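Local coordinates for protein xyloglucan-specific endo-beta-1,4-glucanase BoGH5A (Bacteroides ovatus, PDB 3ZMR) that hydrolyses internal beta-1,4-glucosidic linkages in the backbone of xyloglucan, with retention of configuration, to release xyloglucan oligosaccharides, at residues Val211-Asn223 with Leu233-Ala245. Numbering follows the deposited sequence.
With XYS (alpha-D-xylopyranose), chain C; GLC (alpha-D-glucopyranose), chain L; BGC (beta-D-glucopyranose), chain B; EDO (1,2-ethanediol), chain H.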
loop_
_atom_site.group_PDB
_atom_site.type_symbol
_atom_site.label_atom_id
_atom_site.label_comp_id
_atom_site.label_asym_id
_atom_site.label_seq_id
_atom_site.Cartn_x
_atom_site.Cartn_y
_atom_site.Cartn_z
ATOM N N VAL A 211 -11.865 -7.066 7.093
ATOM C CA VAL A 211 -10.575 -7.676 7.415
ATOM C C VAL A 211 -9.573 -7.355 6.321
ATOM O O VAL A 211 -9.888 -7.523 5.148
ATOM C CB VAL A 211 -10.672 -9.194 7.607
ATOM C CG1 VAL A 211 -9.302 -9.786 7.880
ATOM C CG2 VAL A 211 -11.686 -9.499 8.730
ATOM N N ILE A 212 -8.397 -6.887 6.698
ATOM C CA ILE A 212 -7.271 -6.678 5.825
ATOM C C ILE A 212 -6.145 -7.640 6.215
ATOM O O ILE A 212 -5.739 -7.661 7.393
ATOM C CB ILE A 212 -6.742 -5.232 5.914
ATOM C CG1 ILE A 212 -7.781 -4.192 5.500
ATOM C CG2 ILE A 212 -5.475 -5.076 5.083
ATOM C CD1 ILE A 212 -7.507 -2.790 6.015
ATOM N N ILE A 213 -5.655 -8.450 5.282
ATOM C CA ILE A 213 -4.442 -9.266 5.489
ATOM C C ILE A 213 -3.343 -8.777 4.558
ATOM O O ILE A 213 -3.622 -8.348 3.430
ATOM C CB ILE A 213 -4.683 -10.772 5.307
ATOM C CG1 ILE A 213 -5.237 -11.108 3.922
ATOM C CG2 ILE A 213 -5.591 -11.283 6.420
ATOM C CD1 ILE A 213 -5.345 -12.597 3.660
ATOM N N ASN A 214 -2.102 -8.841 5.004
ATOM C CA ASN A 214 -0.963 -8.427 4.207
ATOM C C ASN A 214 0.131 -9.493 4.196
ATOM O O ASN A 214 -0.051 -10.608 4.694
ATOM C CB ASN A 214 -0.452 -7.063 4.646
ATOM C CG ASN A 214 0.403 -7.107 5.897
ATOM O OD1 ASN A 214 0.601 -8.161 6.511
ATOM N ND2 ASN A 214 0.849 -5.948 6.327
ATOM N N ILE A 215 1.243 -9.168 3.553
ATOM C CA ILE A 215 2.548 -9.791 3.858
ATOM C C ILE A 215 3.368 -8.669 4.511
ATOM O O ILE A 215 3.605 -7.630 3.916
ATOM C CB ILE A 215 3.270 -10.354 2.621
ATOM C CG1 ILE A 215 2.440 -11.428 1.916
ATOM C CG2 ILE A 215 4.614 -10.933 3.078
ATOM C CD1 ILE A 215 3.073 -11.891 0.626
ATOM N N HIS A 216 3.799 -8.876 5.754
ATOM C CA HIS A 216 4.377 -7.806 6.549
ATOM C C HIS A 216 5.904 -7.839 6.392
ATOM O O HIS A 216 6.431 -8.484 5.476
ATOM C CB HIS A 216 3.945 -7.963 8.014
ATOM C CG HIS A 216 3.883 -6.685 8.799
ATOM N ND1 HIS A 216 2.924 -5.737 8.566
ATOM C CD2 HIS A 216 4.638 -6.218 9.836
ATOM C CE1 HIS A 216 3.068 -4.740 9.428
ATOM N NE2 HIS A 216 4.098 -5.018 10.228
ATOM N N TRP A 217 6.611 -7.178 7.296
ATOM C CA TRP A 217 8.070 -7.038 7.243
ATOM C C TRP A 217 8.801 -8.387 7.186
ATOM O O TRP A 217 9.647 -8.616 6.336
ATOM C CB TRP A 217 8.511 -6.271 8.496
ATOM C CG TRP A 217 9.999 -6.182 8.694
ATOM C CD1 TRP A 217 10.918 -5.454 7.956
ATOM C CD2 TRP A 217 10.758 -6.871 9.707
ATOM N NE1 TRP A 217 12.196 -5.661 8.453
ATOM C CE2 TRP A 217 12.116 -6.497 9.536
ATOM C CE3 TRP A 217 10.413 -7.718 10.772
ATOM C CZ2 TRP A 217 13.114 -6.945 10.383
ATOM C CZ3 TRP A 217 11.428 -8.174 11.605
ATOM C CH2 TRP A 217 12.738 -7.796 11.404
ATOM N N GLU A 218 8.469 -9.258 8.128
ATOM C CA GLU A 218 9.019 -10.628 8.234
ATOM C C GLU A 218 10.516 -10.759 7.869
ATOM O O GLU A 218 10.930 -11.586 7.055
ATOM C CB GLU A 218 8.160 -11.659 7.527
ATOM C CG GLU A 218 7.994 -11.487 6.037
ATOM C CD GLU A 218 7.392 -12.712 5.364
ATOM O OE1 GLU A 218 6.758 -13.531 6.063
ATOM O OE2 GLU A 218 7.549 -12.831 4.125
ATOM N N GLY A 219 11.326 -9.926 8.519
ATOM C CA GLY A 219 12.776 -9.954 8.377
ATOM C C GLY A 219 13.372 -9.018 7.353
ATOM O O GLY A 219 14.599 -8.819 7.328
ATOM N N GLY A 220 12.522 -8.444 6.499
ATOM C CA GLY A 220 12.953 -7.371 5.591
ATOM C C GLY A 220 13.413 -7.832 4.211
ATOM O O GLY A 220 14.045 -7.053 3.481
ATOM N N TRP A 221 13.097 -9.066 3.808
ATOM C CA TRP A 221 13.564 -9.551 2.495
ATOM C C TRP A 221 13.143 -8.691 1.314
ATOM O O TRP A 221 13.835 -8.678 0.305
ATOM C CB TRP A 221 13.087 -10.971 2.237
ATOM C CG TRP A 221 11.605 -11.154 2.134
ATOM C CD1 TRP A 221 10.726 -11.461 3.149
ATOM C CD2 TRP A 221 10.801 -11.009 0.944
ATOM N NE1 TRP A 221 9.438 -11.527 2.666
ATOM C CE2 TRP A 221 9.456 -11.279 1.311
ATOM C CE3 TRP A 221 11.089 -10.740 -0.395
ATOM C CZ2 TRP A 221 8.393 -11.209 0.381
ATOM C CZ3 TRP A 221 10.033 -10.710 -1.317
ATOM C CH2 TRP A 221 8.720 -10.977 -0.929
ATOM N N LEU A 222 12.009 -7.976 1.438
ATOM C CA LEU A 222 11.496 -7.178 0.312
ATOM C C LEU A 222 12.205 -5.816 0.212
ATOM O O LEU A 222 12.041 -5.088 -0.760
ATOM C CB LEU A 222 9.975 -6.993 0.406
ATOM C CG LEU A 222 9.258 -6.441 -0.821
ATOM C CD1 LEU A 222 9.526 -7.218 -2.097
ATOM C CD2 LEU A 222 7.766 -6.346 -0.529
ATOM N N ASN A 223 13.008 -5.482 1.222
ATOM C CA ASN A 223 13.599 -4.154 1.334
ATOM C C ASN A 223 14.866 -3.965 0.518
ATOM O O ASN A 223 15.911 -3.526 1.027
ATOM C CB ASN A 223 13.831 -3.795 2.803
ATOM C CG ASN A 223 12.535 -3.575 3.558
ATOM O OD1 ASN A 223 11.481 -3.309 2.965
ATOM N ND2 ASN A 223 12.590 -3.708 4.883
ATOM N N LEU A 233 12.867 -10.613 -6.306
ATOM C CA LEU A 233 11.844 -10.117 -5.372
ATOM C C LEU A 233 10.442 -10.185 -5.999
ATOM O O LEU A 233 9.483 -10.635 -5.339
ATOM C CB LEU A 233 12.171 -8.706 -4.879
ATOM C CG LEU A 233 13.403 -8.631 -3.987
ATOM C CD1 LEU A 233 13.601 -7.228 -3.458
ATOM C CD2 LEU A 233 13.365 -9.608 -2.863
ATOM N N ASP A 234 10.340 -9.785 -7.264
ATOM C CA ASP A 234 9.059 -9.870 -7.979
ATOM C C ASP A 234 8.602 -11.336 -8.023
ATOM O O ASP A 234 7.427 -11.640 -7.840
ATOM C CB ASP A 234 9.186 -9.373 -9.431
ATOM C CG ASP A 234 9.282 -7.886 -9.585
ATOM O OD1 ASP A 234 9.162 -7.129 -8.594
ATOM O OD2 ASP A 234 9.441 -7.449 -10.770
ATOM N N GLU A 235 9.527 -12.263 -8.316
ATOM C CA GLU A 235 9.185 -13.679 -8.431
ATOM C C GLU A 235 8.672 -14.215 -7.099
ATOM O O GLU A 235 7.657 -14.928 -7.038
ATOM C CB GLU A 235 10.400 -14.459 -8.876
ATOM C CG GLU A 235 10.265 -15.965 -8.843
ATOM C CD GLU A 235 11.527 -16.633 -9.310
ATOM O OE1 GLU A 235 11.684 -16.813 -10.534
ATOM O OE2 GLU A 235 12.363 -16.912 -8.439
ATOM N N ARG A 236 9.357 -13.850 -6.009
ATOM C CA ARG A 236 8.953 -14.304 -4.682
ATOM C C ARG A 236 7.604 -13.721 -4.252
ATOM O O ARG A 236 6.764 -14.437 -3.721
ATOM C CB ARG A 236 10.035 -13.965 -3.665
ATOM C CG ARG A 236 9.682 -14.352 -2.249
ATOM C CD ARG A 236 10.862 -14.192 -1.335
ATOM N NE ARG A 236 10.544 -14.508 0.038
ATOM C CZ ARG A 236 11.461 -14.543 1.005
ATOM N NH1 ARG A 236 12.730 -14.301 0.720
ATOM N NH2 ARG A 236 11.114 -14.812 2.251
ATOM N N LEU A 237 7.433 -12.418 -4.448
ATOM C CA LEU A 237 6.191 -11.742 -4.057
ATOM C C LEU A 237 5.005 -12.387 -4.803
ATOM O O LEU A 237 3.945 -12.681 -4.200
ATOM C CB LEU A 237 6.335 -10.266 -4.343
ATOM C CG LEU A 237 5.173 -9.419 -3.789
ATOM C CD1 LEU A 237 5.057 -9.455 -2.276
ATOM C CD2 LEU A 237 5.312 -7.989 -4.300
ATOM N N GLU A 238 5.187 -12.652 -6.095
ATOM C CA GLU A 238 4.161 -13.353 -6.874
ATOM C C GLU A 238 3.867 -14.747 -6.331
ATOM O O GLU A 238 2.716 -15.157 -6.182
ATOM C CB GLU A 238 4.573 -13.449 -8.360
ATOM C CG GLU A 238 3.577 -14.251 -9.186
ATOM C CD GLU A 238 3.917 -14.361 -10.664
ATOM O OE1 GLU A 238 5.085 -14.221 -11.032
ATOM O OE2 GLU A 238 2.980 -14.591 -11.457
ATOM N N ALA A 239 4.930 -15.513 -6.056
ATOM C CA ALA A 239 4.755 -16.904 -5.626
ATOM C C ALA A 239 3.983 -16.971 -4.318
ATOM O O ALA A 239 3.126 -17.836 -4.128
ATOM C CB ALA A 239 6.091 -17.604 -5.481
ATOM N N MET A 240 4.263 -16.020 -3.432
ATOM C CA MET A 240 3.609 -15.969 -2.137
ATOM C C MET A 240 2.169 -15.519 -2.285
ATOM O O MET A 240 1.231 -16.186 -1.804
ATOM C CB MET A 240 4.392 -15.066 -1.167
ATOM C CG MET A 240 5.783 -15.617 -0.822
ATOM S SD MET A 240 6.685 -14.522 0.278
ATOM C CE MET A 240 5.827 -14.805 1.814
ATOM N N TRP A 241 1.961 -14.411 -3.008
ATOM C CA TRP A 241 0.586 -13.917 -3.188
ATOM C C TRP A 241 -0.325 -14.850 -3.986
ATOM O O TRP A 241 -1.534 -14.889 -3.750
ATOM C CB TRP A 241 0.525 -12.497 -3.777
ATOM C CG TRP A 241 0.510 -11.473 -2.679
ATOM C CD1 TRP A 241 1.510 -10.593 -2.345
ATOM C CD2 TRP A 241 -0.545 -11.257 -1.738
ATOM N NE1 TRP A 241 1.151 -9.871 -1.229
ATOM C CE2 TRP A 241 -0.096 -10.262 -0.823
ATOM C CE3 TRP A 241 -1.793 -11.854 -1.522
ATOM C CZ2 TRP A 241 -0.879 -9.823 0.249
ATOM C CZ3 TRP A 241 -2.575 -11.387 -0.478
ATOM C CH2 TRP A 241 -2.110 -10.407 0.399
ATOM N N LYS A 242 0.254 -15.626 -4.908
ATOM C CA LYS A 242 -0.560 -16.584 -5.636
ATOM C C LYS A 242 -1.224 -17.580 -4.662
ATOM O O LYS A 242 -2.419 -17.908 -4.745
ATOM C CB LYS A 242 0.244 -17.285 -6.723
ATOM C CG LYS A 242 -0.597 -18.227 -7.560
ATOM C CD LYS A 242 0.232 -18.814 -8.707
ATOM C CE LYS A 242 -0.636 -19.779 -9.497
ATOM N NZ LYS A 242 0.101 -20.489 -10.569
ATOM N N GLN A 243 -0.420 -18.069 -3.715
ATOM C CA GLN A 243 -0.923 -18.997 -2.721
ATOM C C GLN A 243 -1.987 -18.403 -1.819
ATOM O O GLN A 243 -3.028 -19.012 -1.529
ATOM C CB GLN A 243 0.204 -19.511 -1.840
ATOM C CG GLN A 243 1.179 -20.394 -2.610
ATOM C CD GLN A 243 2.398 -20.687 -1.782
ATOM O OE1 GLN A 243 2.395 -21.589 -0.932
ATOM N NE2 GLN A 243 3.435 -19.911 -2.001
ATOM N N ILE A 244 -1.686 -17.209 -1.322
ATOM C CA ILE A 244 -2.615 -16.552 -0.397
ATOM C C ILE A 244 -3.938 -16.201 -1.119
ATOM O O ILE A 244 -5.051 -16.470 -0.618
ATOM C CB ILE A 244 -1.989 -15.278 0.181
ATOM C CG1 ILE A 244 -0.690 -15.595 0.951
ATOM C CG2 ILE A 244 -2.996 -14.539 1.066
ATOM C CD1 ILE A 244 0.227 -14.394 1.043
ATOM N N ALA A 245 -3.802 -15.634 -2.328
ATOM C CA ALA A 245 -4.982 -15.294 -3.130
ATOM C C ALA A 245 -5.839 -16.509 -3.421
ATOM O O ALA A 245 -7.064 -16.451 -3.328
ATOM C CB ALA A 245 -4.546 -14.619 -4.421
HETATM C C1 XYS C . 10.176 -5.074 12.966
HETATM C C2 XYS C . 11.540 -4.496 12.504
HETATM C C3 XYS C . 11.284 -3.078 12.008
HETATM C C4 XYS C . 10.189 -3.032 10.950
HETATM C C5 XYS C . 8.899 -3.753 11.388
HETATM O O2 XYS C . 12.574 -4.451 13.534
HETATM O O3 XYS C . 12.457 -2.484 11.442
HETATM O O4 XYS C . 9.890 -1.670 10.691
HETATM O O5 XYS C . 9.213 -5.041 11.899
HETATM C C1 GLC L . 5.286 0.209 11.418
HETATM C C2 GLC L . 5.456 -1.293 11.229
HETATM C C3 GLC L . 5.157 -2.066 12.514
HETATM C C4 GLC L . 6.022 -1.455 13.621
HETATM C C5 GLC L . 5.885 0.075 13.638
HETATM C C6 GLC L . 6.699 0.763 14.729
HETATM O O2 GLC L . 4.655 -1.702 10.152
HETATM O O3 GLC L . 5.344 -3.489 12.340
HETATM O O4 GLC L . 5.543 -1.995 14.823
HETATM O O5 GLC L . 6.224 0.613 12.380
HETATM O O6 GLC L . 5.861 0.863 15.864
HETATM C C2 BGC B . 5.542 -1.280 11.032
HETATM C C3 BGC B . 5.205 -1.938 12.380
HETATM C C4 BGC B . 5.944 -1.289 13.545
HETATM C C5 BGC B . 5.621 0.207 13.425
HETATM C C6 BGC B . 6.226 0.987 14.580
HETATM C C1 BGC B . 5.526 0.255 10.987
HETATM O O2 BGC B . 4.645 -1.774 10.039
HETATM O O3 BGC B . 5.546 -3.338 12.303
HETATM O O4 BGC B . 5.543 -1.909 14.801
HETATM O O5 BGC B . 6.121 0.752 12.188
HETATM O O6 BGC B . 7.600 0.577 14.692
HETATM C C1 EDO H . 15.248 -14.594 -2.538
HETATM O O1 EDO H . 16.488 -14.132 -1.987
HETATM C C2 EDO H . 14.310 -13.414 -2.710
HETATM O O2 EDO H . 14.075 -12.825 -1.429
#
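Ile215 and Trp221, on the chain that continues from barrel strand 211-214, both pack on helix 233-245, whose N-to-C direction makes 148° with that of the strand, roughly antiparallel, as expected where a (beta/alpha)8 barrel strand turns back into its helix. Trp221 carries the contact toward the start of helix 233-245. The guanidinium of Arg236 lies flat on one face of the indole, planes within 2° and centres 3.6 Å apart, in a cation-pi stack, while Arg236 CD sits over the six-membered ring in a CH-pi contact. Torsions near 180° from chi1 to chi4 keep the arginine chain straight, which lays both its methylenes and its charged end along the ring. Leu233 CD2 meets the indole edge 3.5 Å from Trp221 CE3, and Met240 SD approaches CZ2 obliquely in a Met-aromatic contact. Trp221 NE1 donates to the anti lone pair of Glu218 OE2 at 2.7 Å, fixing the ring's rotation; that oxygen and Arg236 NH2 are also hydrogen-bonded to Ser178 OG. With an alanine here, the Arg236 guanidinium is likely to lose its stacking surface, Glu218 OE2 its indole N-H, and a gap to open between Leu233 and Met240. Further along the helix, Ile215 CD1 sits over a face of Trp241, 3.7 Å from the centroid of its five-membered ring, and Ile244 CD1 packs against Ile215 CG1. Trp241 NE1 is hydrogen-bonded to Gly259 O. On the substrate side, His216 NE2 donates to the glucose O3, and Asn214 ND2 donates in plane to His216 ND1 at 3.1 Å; Asn214 OD1 accepts from Val175 N, holding the amide that orients the imidazole. Trp217 lays one face against a xylose. Apolar and cation-pi packing thus secures the loop to the helix: Ile215 turns to the helix, while the next two residues, His216 and Trp217, meet the sugars.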